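Local coordinates for protein signal recognition particle receptor FtsY (Sulfolobus acidocaldarius, PDB 5L3S) that serves as the receptor for the signal recognition particle and belongs to the SRP54-type family, with a helical bundle domain and a P-loop GTPase-type domain, at residues E92-S97 / N123-N128; V103-G108 / K207-A212; D174-A179 / D185-D190; R217-D222 / E231-F236. One frame throughout, in Å; residues are numbered along the deposited sequence.

All four contacts gather round one mainly parallel sheet with helices on both sides. Contact 1 comes first along the chain at its opening segment and packs helix 90-96 against the end of helix 114-127. Contacts 2, 3 and 4 each lay a helix along a strand; their strands lie side by side in the order 186-191 (contact 3), 102-107 (contact 2), 216-222 (contact 4). Contact 3 falls within the stretch of chain that contact 2 spans, and their centres are about 11 Å apart. Contact 4 follows both; its centre is about 14 Å from that of contact 2. Contacts 2 to 4 cover one face of the sheet and contact 1 lies on the other, as in P-loop NTPase-type domains.

Contact 1. Residues E92-S97 / N123-N128; sequences EKIRSS and NMLKKN
This is a small helix-to-helix contact, apolar on its inner side and polar at the surface, between the end of helix 90-96 and the C-terminal end of helix 114-127. On the inner side, Ile94 CD1 meets Leu125 CD2 at 3.9 Å, the two side chains crossing at about a right angle. Both also pack on Val186 of the neighbouring strand. On the outer side, the extended chain of Arg95 reaches across to Asn128. Arg95 NH2 gives a weak but fairly straight hydrogen bond to Asn128 O (3.4 Å, 163°), which lies at the edge of the guanidinium. Water 1 supports the same link: it accepts from Arg95 NE at 2.9 Å and donates to Asn128 O at 2.8 Å. The amide of Asn128 turns back to its own helix, with Asn128 ND2 bonded to Met124 O at 2.9 Å. Helix 114-127 follows what is probably the P-loop, and this packing joins it to helix 90-96 on the sheet of a P-loop NTPase-type fold.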
loop_
_atom_site.group_PDB
_atom_site.type_symbol
_atom_site.label_atom_id
_atom_site.label_comp_id
_atom_site.label_asym_id
_atom_site.label_seq_id
_atom_site.Cartn_x
_atom_site.Cartn_y
_atom_site.Cartn_z
ATOM N N GLU B 92 17.674 -21.378 8.711
ATOM C CA GLU B 92 17.895 -22.567 9.531
ATOM C C GLU B 92 16.859 -23.633 9.182
ATOM O O GLU B 92 17.192 -24.819 9.112
ATOM C CB GLU B 92 17.871 -22.232 11.033
ATOM C CG GLU B 92 17.945 -23.457 11.942
ATOM C CD GLU B 92 17.729 -23.119 13.407
ATOM O OE1 GLU B 92 17.888 -21.933 13.776
ATOM O OE2 GLU B 92 17.394 -24.036 14.190
ATOM N N LYS B 93 15.623 -23.203 8.932
ATOM C CA LYS B 93 14.546 -24.090 8.480
ATOM C C LYS B 93 14.937 -24.827 7.203
ATOM O O LYS B 93 14.798 -26.043 7.110
ATOM C CB LYS B 93 13.270 -23.302 8.178
ATOM C CG LYS B 93 12.313 -23.066 9.339
ATOM C CD LYS B 93 11.036 -22.384 8.816
ATOM C CE LYS B 93 10.142 -21.846 9.931
ATOM N NZ LYS B 93 9.385 -22.931 10.614
ATOM N N ILE B 94 15.402 -24.072 6.213
ATOM C CA ILE B 94 15.821 -24.657 4.938
ATOM C C ILE B 94 17.006 -25.609 5.131
ATOM O O ILE B 94 16.958 -26.756 4.687
ATOM C CB ILE B 94 16.187 -23.580 3.907
ATOM C CG1 ILE B 94 14.979 -22.676 3.634
ATOM C CG2 ILE B 94 16.682 -24.236 2.614
ATOM C CD1 ILE B 94 15.288 -21.491 2.754
ATOM N N ARG B 95 18.059 -25.140 5.799
ATOM C CA ARG B 95 19.226 -25.999 6.069
ATOM C C ARG B 95 18.884 -27.276 6.835
ATOM O O ARG B 95 19.501 -28.324 6.623
ATOM C CB ARG B 95 20.314 -25.225 6.821
ATOM C CG ARG B 95 21.112 -24.232 5.973
ATOM C CD ARG B 95 21.801 -23.216 6.876
ATOM N NE ARG B 95 22.706 -22.314 6.164
ATOM C CZ ARG B 95 23.379 -21.328 6.751
ATOM N NH1 ARG B 95 23.243 -21.115 8.055
ATOM N NH2 ARG B 95 24.189 -20.554 6.040
ATOM N N SER B 96 17.912 -27.199 7.736
ATOM C CA SER B 96 17.559 -28.366 8.540
ATOM C C SER B 96 16.631 -29.297 7.779
ATOM O O SER B 96 16.438 -30.448 8.166
ATOM C CB SER B 96 16.917 -27.948 9.866
ATOM O OG SER B 96 17.863 -27.282 10.683
ATOM N N SER B 97 16.059 -28.782 6.697
ATOM C CA SER B 97 15.131 -29.537 5.865
ATOM C C SER B 97 15.867 -30.530 4.958
ATOM O O SER B 97 16.923 -30.219 4.396
ATOM C CB SER B 97 14.301 -28.571 5.018
ATOM O OG SER B 97 13.401 -29.267 4.179
ATOM N N ASN B 123 18.955 -13.010 -3.187
ATOM C CA ASN B 123 20.218 -12.426 -2.740
ATOM C C ASN B 123 20.629 -12.912 -1.349
ATOM O O ASN B 123 21.795 -13.224 -1.112
ATOM C CB ASN B 123 20.170 -10.904 -2.755
ATOM C CG ASN B 123 21.502 -10.288 -2.428
ATOM O OD1 ASN B 123 22.437 -10.371 -3.213
ATOM N ND2 ASN B 123 21.601 -9.668 -1.258
ATOM N N MET B 124 19.667 -13.006 -0.443
ATOM C CA MET B 124 19.972 -13.436 0.915
ATOM C C MET B 124 20.387 -14.908 0.886
ATOM O O MET B 124 21.355 -15.292 1.532
ATOM C CB MET B 124 18.773 -13.218 1.844
ATOM C CG MET B 124 18.994 -13.743 3.270
ATOM S SD MET B 124 17.492 -13.544 4.239
ATOM C CE MET B 124 16.286 -14.370 3.205
ATOM N N LEU B 125 19.677 -15.718 0.100
ATOM C CA LEU B 125 19.987 -17.152 -0.005
ATOM C C LEU B 125 21.378 -17.403 -0.603
ATOM O O LEU B 125 22.126 -18.282 -0.131
ATOM C CB LEU B 125 18.898 -17.891 -0.804
ATOM C CG LEU B 125 17.503 -17.941 -0.156
ATOM C CD1 LEU B 125 16.423 -18.456 -1.121
ATOM C CD2 LEU B 125 17.512 -18.783 1.110
ATOM N N LYS B 126 21.727 -16.632 -1.630
ATOM C CA LYS B 126 23.058 -16.715 -2.223
ATOM C C LYS B 126 24.154 -16.435 -1.206
ATOM O O LYS B 126 25.174 -17.132 -1.186
ATOM C CB LYS B 126 23.220 -15.761 -3.406
ATOM C CG LYS B 126 22.504 -16.173 -4.665
ATOM C CD LYS B 126 23.280 -15.711 -5.890
ATOM C CE LYS B 126 23.376 -14.194 -5.964
ATOM N NZ LYS B 126 24.373 -13.763 -6.990
ATOM N N LYS B 127 23.947 -15.425 -0.363
ATOM C CA LYS B 127 24.914 -15.083 0.688
ATOM C C LYS B 127 25.020 -16.193 1.736
ATOM O O LYS B 127 26.023 -16.301 2.448
ATOM C CB LYS B 127 24.513 -13.779 1.388
ATOM C CG LYS B 127 24.281 -12.597 0.463
ATOM C CD LYS B 127 25.574 -11.909 0.061
ATOM C CE LYS B 127 25.318 -10.851 -1.003
ATOM N NZ LYS B 127 26.557 -10.101 -1.353
ATOM N N ASN B 128 23.969 -17.001 1.852
ATOM C CA ASN B 128 23.972 -18.119 2.791
ATOM C C ASN B 128 24.362 -19.430 2.112
ATOM O O ASN B 128 24.174 -20.509 2.672
ATOM C CB ASN B 128 22.610 -18.253 3.472
ATOM C CG ASN B 128 22.420 -17.247 4.589
ATOM O OD1 ASN B 128 22.790 -17.503 5.742
ATOM N ND2 ASN B 128 21.860 -16.086 4.254
HETATM O O HOH W 1 24.028 -23.085 3.732
#

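Contact 2. Residues V103-G108 / K207-A212; sequences VIIFFG and KVLRIA. Unlike the reference sequence in segment 207-212: Lys207 (reference Arg). With SO4 (sulfate ion), chain Y.
Strand 103-107 and helix 207-212 run almost antiparallel, their N-to-C directions 175° apart and their axes 10.5 Å from each other at the closest. This is helix-on-sheet packing of the P-loop NTPase fold, with the helix laid along an inner strand. Ile105 makes most of the apolar contact from the strand. Its CG1 branch, anti to the backbone N (chi1 -170°), carries Ile105 CD1 out to Val208 CG1 at 3.7 Å. Ile105 CD1 also lies 3.9 Å from Leu209 CD2. The other branch reaches the same leucine, with Ile105 CG2 3.8 Å from Leu209 CD2, so one leucine methyl touches both branches. The two side chains cross at about a right angle. Nearer the start of the strand, Val103 CG1 faces Ala212 O at 4.2 Å. Pro214 and Arg217 pack on both Ile105 and Leu209. Gly108, at the end of this segment, belongs to what is probably the P-loop. Its backbone angles favour a residue without CB. The outer side of the helix carries Arg210, which also pairs with Glu203. The bend in its chain brings it to a sulfate ion, probably from the crystallisation liquor, and Arg210 NH1 donates to sulfate O4 at 2.6 Å.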
loop_
_atom_site.group_PDB
_atom_site.type_symbol
_atom_site.label_atom_id
_atom_site.label_comp_id
_atom_site.label_asym_id
_atom_site.label_seq_id
_atom_site.Cartn_x
_atom_site.Cartn_y
_atom_site.Cartn_z
ATOM N N VAL B 103 10.578 -25.536 -1.226
ATOM C CA VAL B 103 9.733 -24.731 -2.098
ATOM C C VAL B 103 8.995 -23.641 -1.333
ATOM O O VAL B 103 8.271 -23.921 -0.380
ATOM C CB VAL B 103 8.704 -25.607 -2.839
ATOM C CG1 VAL B 103 7.773 -24.744 -3.679
ATOM C CG2 VAL B 103 9.424 -26.650 -3.712
ATOM N N ILE B 104 9.195 -22.402 -1.763
ATOM C CA ILE B 104 8.561 -21.249 -1.136
ATOM C C ILE B 104 7.697 -20.533 -2.162
ATOM O O ILE B 104 8.131 -20.324 -3.298
ATOM C CB ILE B 104 9.626 -20.258 -0.646
ATOM C CG1 ILE B 104 10.672 -20.988 0.209
ATOM C CG2 ILE B 104 8.971 -19.086 0.111
ATOM C CD1 ILE B 104 11.751 -20.080 0.758
ATOM N N ILE B 105 6.485 -20.151 -1.765
ATOM C CA ILE B 105 5.617 -19.380 -2.651
ATOM C C ILE B 105 5.328 -18.038 -1.993
ATOM O O ILE B 105 5.303 -17.935 -0.750
ATOM C CB ILE B 105 4.312 -20.153 -2.998
ATOM C CG1 ILE B 105 3.519 -19.452 -4.125
ATOM C CG2 ILE B 105 3.471 -20.366 -1.754
ATOM C CD1 ILE B 105 2.439 -20.350 -4.756
ATOM N N PHE B 106 5.150 -17.020 -2.832
ATOM C CA PHE B 106 4.909 -15.643 -2.392
ATOM C C PHE B 106 3.601 -15.191 -3.028
ATOM O O PHE B 106 3.403 -15.383 -4.236
ATOM C CB PHE B 106 6.050 -14.730 -2.876
ATOM C CG PHE B 106 7.405 -15.096 -2.329
ATOM C CD1 PHE B 106 8.096 -16.202 -2.815
ATOM C CD2 PHE B 106 7.996 -14.332 -1.339
ATOM C CE1 PHE B 106 9.341 -16.539 -2.313
ATOM C CE2 PHE B 106 9.244 -14.665 -0.823
ATOM C CZ PHE B 106 9.919 -15.767 -1.308
ATOM N N PHE B 107 2.690 -14.636 -2.229
ATOM C CA PHE B 107 1.460 -14.079 -2.803
ATOM C C PHE B 107 0.991 -12.842 -2.038
ATOM O O PHE B 107 1.532 -12.499 -0.986
ATOM C CB PHE B 107 0.342 -15.144 -2.896
ATOM C CG PHE B 107 0.052 -15.875 -1.588
ATOM C CD1 PHE B 107 -0.794 -15.321 -0.627
ATOM C CD2 PHE B 107 0.574 -17.149 -1.357
ATOM C CE1 PHE B 107 -1.069 -16.002 0.566
ATOM C CE2 PHE B 107 0.306 -17.832 -0.178
ATOM C CZ PHE B 107 -0.516 -17.255 0.787
ATOM N N GLY B 108 -0.007 -12.161 -2.571
ATOM C CA GLY B 108 -0.508 -10.962 -1.904
ATOM C C GLY B 108 -1.200 -10.098 -2.943
ATOM O O GLY B 108 -1.227 -10.452 -4.126
ATOM N N LYS B 207 -4.916 -23.553 -6.826
ATOM C CA LYS B 207 -4.505 -24.513 -7.829
ATOM C C LYS B 207 -2.972 -24.628 -7.931
ATOM O O LYS B 207 -2.428 -25.724 -8.103
ATOM C CB LYS B 207 -5.135 -24.117 -9.168
ATOM C CG LYS B 207 -4.824 -25.029 -10.310
ATOM C CD LYS B 207 -5.707 -24.661 -11.494
ATOM C CE LYS B 207 -5.227 -25.349 -12.735
ATOM N NZ LYS B 207 -4.114 -24.569 -13.378
ATOM N N VAL B 208 -2.269 -23.506 -7.835
ATOM C CA VAL B 208 -0.806 -23.565 -7.812
ATOM C C VAL B 208 -0.320 -24.268 -6.530
ATOM O O VAL B 208 0.620 -25.065 -6.561
ATOM C CB VAL B 208 -0.174 -22.164 -7.925
ATOM C CG1 VAL B 208 1.338 -22.243 -7.776
ATOM C CG2 VAL B 208 -0.546 -21.510 -9.255
ATOM N N LEU B 209 -0.977 -23.989 -5.407
ATOM C CA LEU B 209 -0.587 -24.606 -4.139
ATOM C C LEU B 209 -0.754 -26.117 -4.149
ATOM O O LEU B 209 0.105 -26.849 -3.642
ATOM C CB LEU B 209 -1.395 -24.014 -2.979
ATOM C CG LEU B 209 -1.183 -22.538 -2.673
ATOM C CD1 LEU B 209 -2.152 -22.110 -1.581
ATOM C CD2 LEU B 209 0.241 -22.302 -2.236
ATOM N N ARG B 210 -1.857 -26.598 -4.719
ATOM C CA ARG B 210 -2.100 -28.033 -4.760
ATOM C C ARG B 210 -1.025 -28.739 -5.572
ATOM O O ARG B 210 -0.605 -29.846 -5.252
ATOM C CB ARG B 210 -3.490 -28.346 -5.317
ATOM C CG ARG B 210 -4.621 -27.953 -4.372
ATOM C CD ARG B 210 -5.954 -28.558 -4.796
ATOM N NE ARG B 210 -6.533 -27.867 -5.941
ATOM C CZ ARG B 210 -7.363 -26.832 -5.849
ATOM N NH1 ARG B 210 -7.714 -26.362 -4.658
ATOM N NH2 ARG B 210 -7.843 -26.272 -6.946
ATOM N N ILE B 211 -0.564 -28.069 -6.615
ATOM C CA ILE B 211 0.374 -28.669 -7.546
ATOM C C ILE B 211 1.807 -28.533 -7.051
ATOM O O ILE B 211 2.599 -29.467 -7.180
ATOM C CB ILE B 211 0.172 -28.072 -8.962
ATOM C CG1 ILE B 211 -0.962 -28.832 -9.654
ATOM C CG2 ILE B 211 1.444 -28.159 -9.785
ATOM C CD1 ILE B 211 -1.929 -27.966 -10.414
ATOM N N ALA B 212 2.120 -27.394 -6.436
ATOM C CA ALA B 212 3.480 -27.122 -5.964
ATOM C C ALA B 212 3.771 -27.643 -4.555
ATOM O O ALA B 212 4.935 -27.832 -4.191
ATOM C CB ALA B 212 3.769 -25.627 -6.034
HETATM S S SO4 Y . -7.757 -27.685 -1.185
HETATM O O1 SO4 Y . -6.732 -28.271 -0.326
HETATM O O2 SO4 Y . -8.523 -28.752 -1.823
HETATM O O3 SO4 Y . -8.654 -26.854 -0.384
HETATM O O4 SO4 Y . -7.120 -26.866 -2.212
#

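Contact 3. Residues D174-A179 / D185-D190; sequences DAISFA and DVVLID
Val187 packs its two methyls against one side of helix 174-179, and this single valine makes the close contacts from the strand. The pairing is helix-on-sheet packing in the P-loop NTPase fold, with helix 168-181 leading back into strand 186-191. The short segments run nearly antiparallel, at 169°, with axes 9.0 Å apart. Ala179 comes closest. Ala179 CB lies 3.4 Å from Val187 CG2, tighter than usual for two carbons. Val187 CG1, anti to the backbone N (chi1 172°), points along the strand to the other helix residues. Val187 CG1 lies 4.4 Å from Ala175 CB, a looser fit, and equally far from Ile176 CG1. The small alanines let the helix backbone come near, and Ile176 and Val187 have CA atoms 6.7 Å apart. The two alanines are one helical turn apart, joined by the backbone bond from Ala179 N to Ala175 O at 2.9 Å.

Further out, Ile133 of the adjacent strand and Pro101 each touch both Ala179 and Val187. Leu188 turns to the opposite sheet face and packs on Val121 and Val122 of helix 114-127. Toward the nucleotide side, Asp190 OD2 is hydrogen-bonded to Thr115 OG1 of the probable P-loop.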
loop_
_atom_site.group_PDB
_atom_site.type_symbol
_atom_site.label_atom_id
_atom_site.label_comp_id
_atom_site.label_asym_id
_atom_site.label_seq_id
_atom_site.Cartn_x
_atom_site.Cartn_y
_atom_site.Cartn_z
ATOM N N ASP B 174 7.043 -27.294 -13.625
ATOM C CA ASP B 174 8.273 -27.427 -14.407
ATOM C C ASP B 174 9.490 -26.967 -13.615
ATOM O O ASP B 174 10.548 -27.570 -13.691
ATOM C CB ASP B 174 8.187 -26.600 -15.692
ATOM C CG ASP B 174 7.331 -27.252 -16.759
ATOM O OD1 ASP B 174 6.719 -28.311 -16.487
ATOM O OD2 ASP B 174 7.276 -26.694 -17.873
ATOM N N ALA B 175 9.328 -25.874 -12.877
ATOM C CA ALA B 175 10.395 -25.338 -12.042
ATOM C C ALA B 175 10.821 -26.330 -10.961
ATOM O O ALA B 175 12.001 -26.563 -10.750
ATOM C CB ALA B 175 9.940 -24.033 -11.396
ATOM N N ILE B 176 9.849 -26.903 -10.268
ATOM C CA ILE B 176 10.138 -27.906 -9.240
ATOM C C ILE B 176 10.787 -29.165 -9.814
ATOM O O ILE B 176 11.740 -29.713 -9.241
ATOM C CB ILE B 176 8.859 -28.243 -8.448
ATOM C CG1 ILE B 176 8.377 -26.986 -7.707
ATOM C CG2 ILE B 176 9.100 -29.434 -7.493
ATOM C CD1 ILE B 176 7.007 -27.123 -7.096
ATOM N N SER B 177 10.296 -29.617 -10.962
ATOM C CA SER B 177 10.875 -30.793 -11.609
ATOM C C SER B 177 12.341 -30.547 -11.978
ATOM O O SER B 177 13.208 -31.418 -11.800
ATOM C CB SER B 177 10.080 -31.168 -12.865
ATOM O OG SER B 177 10.710 -32.244 -13.545
ATOM N N PHE B 178 12.599 -29.352 -12.492
ATOM C CA PHE B 178 13.941 -28.940 -12.892
ATOM C C PHE B 178 14.860 -28.868 -11.676
ATOM O O PHE B 178 16.000 -29.327 -11.723
ATOM C CB PHE B 178 13.883 -27.572 -13.598
ATOM C CG PHE B 178 15.225 -27.066 -14.058
ATOM C CD1 PHE B 178 15.688 -27.353 -15.329
ATOM C CD2 PHE B 178 16.022 -26.297 -13.222
ATOM C CE1 PHE B 178 16.920 -26.890 -15.759
ATOM C CE2 PHE B 178 17.260 -25.837 -13.645
ATOM C CZ PHE B 178 17.707 -26.133 -14.921
ATOM N N ALA B 179 14.363 -28.285 -10.589
ATOM C CA ALA B 179 15.170 -28.158 -9.380
ATOM C C ALA B 179 15.507 -29.514 -8.789
ATOM O O ALA B 179 16.639 -29.735 -8.353
ATOM C CB ALA B 179 14.475 -27.269 -8.351
ATOM N N ASP B 185 18.733 -26.186 -4.060
ATOM C CA ASP B 185 18.300 -26.095 -2.669
ATOM C C ASP B 185 16.901 -25.503 -2.511
ATOM O O ASP B 185 16.105 -25.966 -1.686
ATOM C CB ASP B 185 19.286 -25.258 -1.840
ATOM C CG ASP B 185 20.647 -25.918 -1.689
ATOM O OD1 ASP B 185 20.724 -27.164 -1.644
ATOM O OD2 ASP B 185 21.649 -25.177 -1.603
ATOM N N VAL B 186 16.609 -24.464 -3.288
ATOM C CA VAL B 186 15.380 -23.714 -3.097
ATOM C C VAL B 186 14.695 -23.353 -4.418
ATOM O O VAL B 186 15.353 -22.950 -5.373
ATOM C CB VAL B 186 15.669 -22.411 -2.323
ATOM C CG1 VAL B 186 14.416 -21.552 -2.223
ATOM C CG2 VAL B 186 16.259 -22.717 -0.940
ATOM N N VAL B 187 13.368 -23.483 -4.456
ATOM C CA VAL B 187 12.566 -22.876 -5.512
ATOM C C VAL B 187 11.693 -21.753 -4.937
ATOM O O VAL B 187 11.010 -21.952 -3.930
ATOM C CB VAL B 187 11.650 -23.910 -6.186
ATOM C CG1 VAL B 187 10.670 -23.213 -7.176
ATOM C CG2 VAL B 187 12.480 -24.962 -6.878
ATOM N N LEU B 188 11.716 -20.585 -5.583
ATOM C CA LEU B 188 10.882 -19.448 -5.177
ATOM C C LEU B 188 9.850 -19.195 -6.252
ATOM O O LEU B 188 10.213 -18.931 -7.385
ATOM C CB LEU B 188 11.737 -18.184 -5.009
ATOM C CG LEU B 188 12.897 -18.352 -4.034
ATOM C CD1 LEU B 188 13.696 -17.074 -3.939
ATOM C CD2 LEU B 188 12.344 -18.726 -2.686
ATOM N N ILE B 189 8.571 -19.255 -5.888
ATOM C CA ILE B 189 7.487 -19.097 -6.844
ATOM C C ILE B 189 6.872 -17.700 -6.776
ATOM O O ILE B 189 6.336 -17.307 -5.742
ATOM C CB ILE B 189 6.398 -20.165 -6.605
ATOM C CG1 ILE B 189 7.041 -21.567 -6.692
ATOM C CG2 ILE B 189 5.265 -20.008 -7.622
ATOM C CD1 ILE B 189 6.147 -22.710 -6.235
ATOM N N ASP B 190 6.981 -16.949 -7.870
ATOM C CA ASP B 190 6.323 -15.641 -7.966
ATOM C C ASP B 190 4.904 -15.879 -8.441
ATOM O O ASP B 190 4.670 -16.775 -9.248
ATOM C CB ASP B 190 7.078 -14.736 -8.958
ATOM C CG ASP B 190 6.758 -13.233 -8.770
ATOM O OD1 ASP B 190 6.022 -12.885 -7.824
ATOM O OD2 ASP B 190 7.275 -12.414 -9.560
#

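Contact 4. Residues R217-D222 / E231-F236; sequences RILILD and EQARHF
Apolar packing comes first: Leu219 and Leu221 of the strand meet Ala233 and Phe236 of the helix. Leu219 divides its methyls. Leu219 CD1 approaches Phe236 CD2 at 3.6 Å, the two side chains crossing at about a right angle, and Leu219 CD2 rests on Ala233 CA at 3.7 Å. The methyl of Ala233 touches both leucines, with Leu221 CD1 4.1 Å from Ala233 CB. Leu262 and Leu266 of helix 258-266 also pack on Ala233.

The polar link runs through water. Gln232, extended beyond CG, brings its carbonyl OE1 near the strand, where it accepts from two waters. Water 2 (2.9 Å from Gln232 OE1) also donates to Ile220 O, and water 3 (2.6 Å from Gln232 OE1) accepts from Asp222 N. A methyl sits beside this carbonyl: Leu221 CD2 lies 3.4 Å from Gln232 OE1, and the two side chains slide past each other in opposite directions. The other end of the amide is fixed by Asp228, which takes a bond from NE2.

Within the helix, His235 NE2 donates to Glu231 OE2 at 2.7 Å. The carboxylate is met from above its plane, while Glu231 OE2 stays in the plane of the imidazole.

In this beta-alpha-beta unit, then, direct grip between strand and helix is mostly apolar. Two waters satisfy strand backbone atoms through one glutamine oxygen, whose amide orientation is set by Asp228.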
loop_
_atom_site.group_PDB
_atom_site.type_symbol
_atom_site.label_atom_id
_atom_site.label_comp_id
_atom_site.label_asym_id
_atom_site.label_seq_id
_atom_site.Cartn_x
_atom_site.Cartn_y
_atom_site.Cartn_z
ATOM N N ARG B 217 4.885 -20.745 2.896
ATOM C CA ARG B 217 4.044 -19.811 2.156
ATOM C C ARG B 217 4.169 -18.417 2.780
ATOM O O ARG B 217 4.008 -18.273 3.982
ATOM C CB ARG B 217 2.572 -20.232 2.218
ATOM C CG ARG B 217 2.240 -21.621 1.738
ATOM C CD ARG B 217 0.771 -21.895 1.998
ATOM N NE ARG B 217 0.381 -23.240 1.604
ATOM C CZ ARG B 217 -0.869 -23.693 1.615
ATOM N NH1 ARG B 217 -1.864 -22.906 2.009
ATOM N NH2 ARG B 217 -1.123 -24.940 1.235
ATOM N N ILE B 218 4.457 -17.408 1.964
ATOM C CA ILE B 218 4.692 -16.066 2.473
ATOM C C ILE B 218 3.714 -15.069 1.862
ATOM O O ILE B 218 3.673 -14.893 0.649
ATOM C CB ILE B 218 6.123 -15.577 2.187
ATOM C CG1 ILE B 218 7.147 -16.537 2.813
ATOM C CG2 ILE B 218 6.321 -14.159 2.731
ATOM C CD1 ILE B 218 8.588 -16.148 2.550
ATOM N N LEU B 219 2.936 -14.429 2.724
ATOM C CA LEU B 219 2.070 -13.335 2.310
ATOM C C LEU B 219 2.889 -12.059 2.329
ATOM O O LEU B 219 3.615 -11.787 3.293
ATOM C CB LEU B 219 0.883 -13.209 3.265
ATOM C CG LEU B 219 0.018 -11.947 3.071
ATOM C CD1 LEU B 219 -0.660 -11.952 1.718
ATOM C CD2 LEU B 219 -0.994 -11.800 4.244
ATOM N N ILE B 220 2.796 -11.282 1.251
ATOM C CA ILE B 220 3.431 -9.971 1.220
ATOM C C ILE B 220 2.407 -8.870 1.546
ATOM O O ILE B 220 1.343 -8.814 0.943
ATOM C CB ILE B 220 4.083 -9.688 -0.145
ATOM C CG1 ILE B 220 5.044 -10.828 -0.533
ATOM C CG2 ILE B 220 4.816 -8.357 -0.102
ATOM C CD1 ILE B 220 6.106 -11.088 0.526
ATOM N N LEU B 221 2.726 -8.037 2.535
ATOM C CA LEU B 221 1.903 -6.878 2.890
ATOM C C LEU B 221 2.723 -5.594 2.746
ATOM O O LEU B 221 3.917 -5.568 3.044
ATOM C CB LEU B 221 1.350 -7.009 4.334
ATOM C CG LEU B 221 0.407 -8.195 4.608
ATOM C CD1 LEU B 221 0.099 -8.373 6.095
ATOM C CD2 LEU B 221 -0.907 -8.061 3.807
ATOM N N ASP B 222 2.064 -4.531 2.284
ATOM C CA ASP B 222 2.657 -3.208 2.128
ATOM C C ASP B 222 2.567 -2.460 3.462
ATOM O O ASP B 222 1.470 -2.251 3.983
ATOM C CB ASP B 222 1.843 -2.435 1.063
ATOM C CG ASP B 222 2.513 -1.147 0.601
ATOM O OD1 ASP B 222 3.224 -0.499 1.398
ATOM O OD2 ASP B 222 2.319 -0.785 -0.589
ATOM N N GLU B 231 -7.087 -6.716 7.045
ATOM C CA GLU B 231 -8.169 -7.377 6.319
ATOM C C GLU B 231 -7.634 -8.329 5.241
ATOM O O GLU B 231 -8.140 -9.438 5.086
ATOM C CB GLU B 231 -9.131 -6.354 5.705
ATOM C CG GLU B 231 -10.350 -6.982 5.046
ATOM C CD GLU B 231 -11.398 -7.420 6.055
ATOM O OE1 GLU B 231 -11.200 -7.188 7.275
ATOM O OE2 GLU B 231 -12.427 -7.990 5.624
ATOM N N GLN B 232 -6.618 -7.895 4.504
ATOM C CA GLN B 232 -5.920 -8.779 3.556
ATOM C C GLN B 232 -5.372 -10.035 4.250
ATOM O O GLN B 232 -5.557 -11.161 3.789
ATOM C CB GLN B 232 -4.755 -8.037 2.876
ATOM C CG GLN B 232 -5.161 -6.893 1.951
ATOM C CD GLN B 232 -3.977 -6.029 1.564
ATOM O OE1 GLN B 232 -2.835 -6.502 1.503
ATOM N NE2 GLN B 232 -4.237 -4.754 1.315
ATOM N N ALA B 233 -4.686 -9.828 5.358
ATOM C CA ALA B 233 -4.120 -10.936 6.121
ATOM C C ALA B 233 -5.177 -11.921 6.623
ATOM O O ALA B 233 -4.950 -13.130 6.580
ATOM C CB ALA B 233 -3.297 -10.406 7.273
ATOM N N ARG B 234 -6.313 -11.410 7.111
ATOM C CA ARG B 234 -7.390 -12.268 7.630
ATOM C C ARG B 234 -8.020 -13.126 6.538
ATOM O O ARG B 234 -8.207 -14.335 6.703
ATOM C CB ARG B 234 -8.513 -11.437 8.253
ATOM C CG ARG B 234 -8.231 -10.852 9.611
ATOM C CD ARG B 234 -9.497 -10.177 10.118
ATOM N NE ARG B 234 -9.292 -9.454 11.367
ATOM C CZ ARG B 234 -9.269 -10.017 12.570
ATOM N NH1 ARG B 234 -9.426 -11.330 12.706
ATOM N NH2 ARG B 234 -9.089 -9.255 13.642
ATOM N N HIS B 235 -8.382 -12.471 5.442
ATOM C CA HIS B 235 -9.017 -13.129 4.311
ATOM C C HIS B 235 -8.116 -14.188 3.703
ATOM O O HIS B 235 -8.563 -15.296 3.445
ATOM C CB HIS B 235 -9.400 -12.109 3.240
ATOM C CG HIS B 235 -10.714 -11.444 3.484
ATOM N ND1 HIS B 235 -11.899 -11.933 2.978
ATOM C CD2 HIS B 235 -11.031 -10.323 4.173
ATOM C CE1 HIS B 235 -12.892 -11.145 3.353
ATOM N NE2 HIS B 235 -12.391 -10.158 4.076
ATOM N N PHE B 236 -6.857 -13.838 3.463
ATOM C CA PHE B 236 -5.907 -14.782 2.869
ATOM C C PHE B 236 -5.652 -15.967 3.798
ATOM O O PHE B 236 -5.494 -17.103 3.346
ATOM C CB PHE B 236 -4.583 -14.084 2.518
ATOM C CG PHE B 236 -4.573 -13.427 1.162
ATOM C CD1 PHE B 236 -4.956 -14.127 0.028
ATOM C CD2 PHE B 236 -4.148 -12.119 1.017
ATOM C CE1 PHE B 236 -4.930 -13.514 -1.229
ATOM C CE2 PHE B 236 -4.122 -11.496 -0.239
ATOM C CZ PHE B 236 -4.514 -12.193 -1.356
HETATM O O HOH W 2 -1.394 -8.635 0.255
HETATM O O HOH W 3 -0.930 -4.764 1.890
#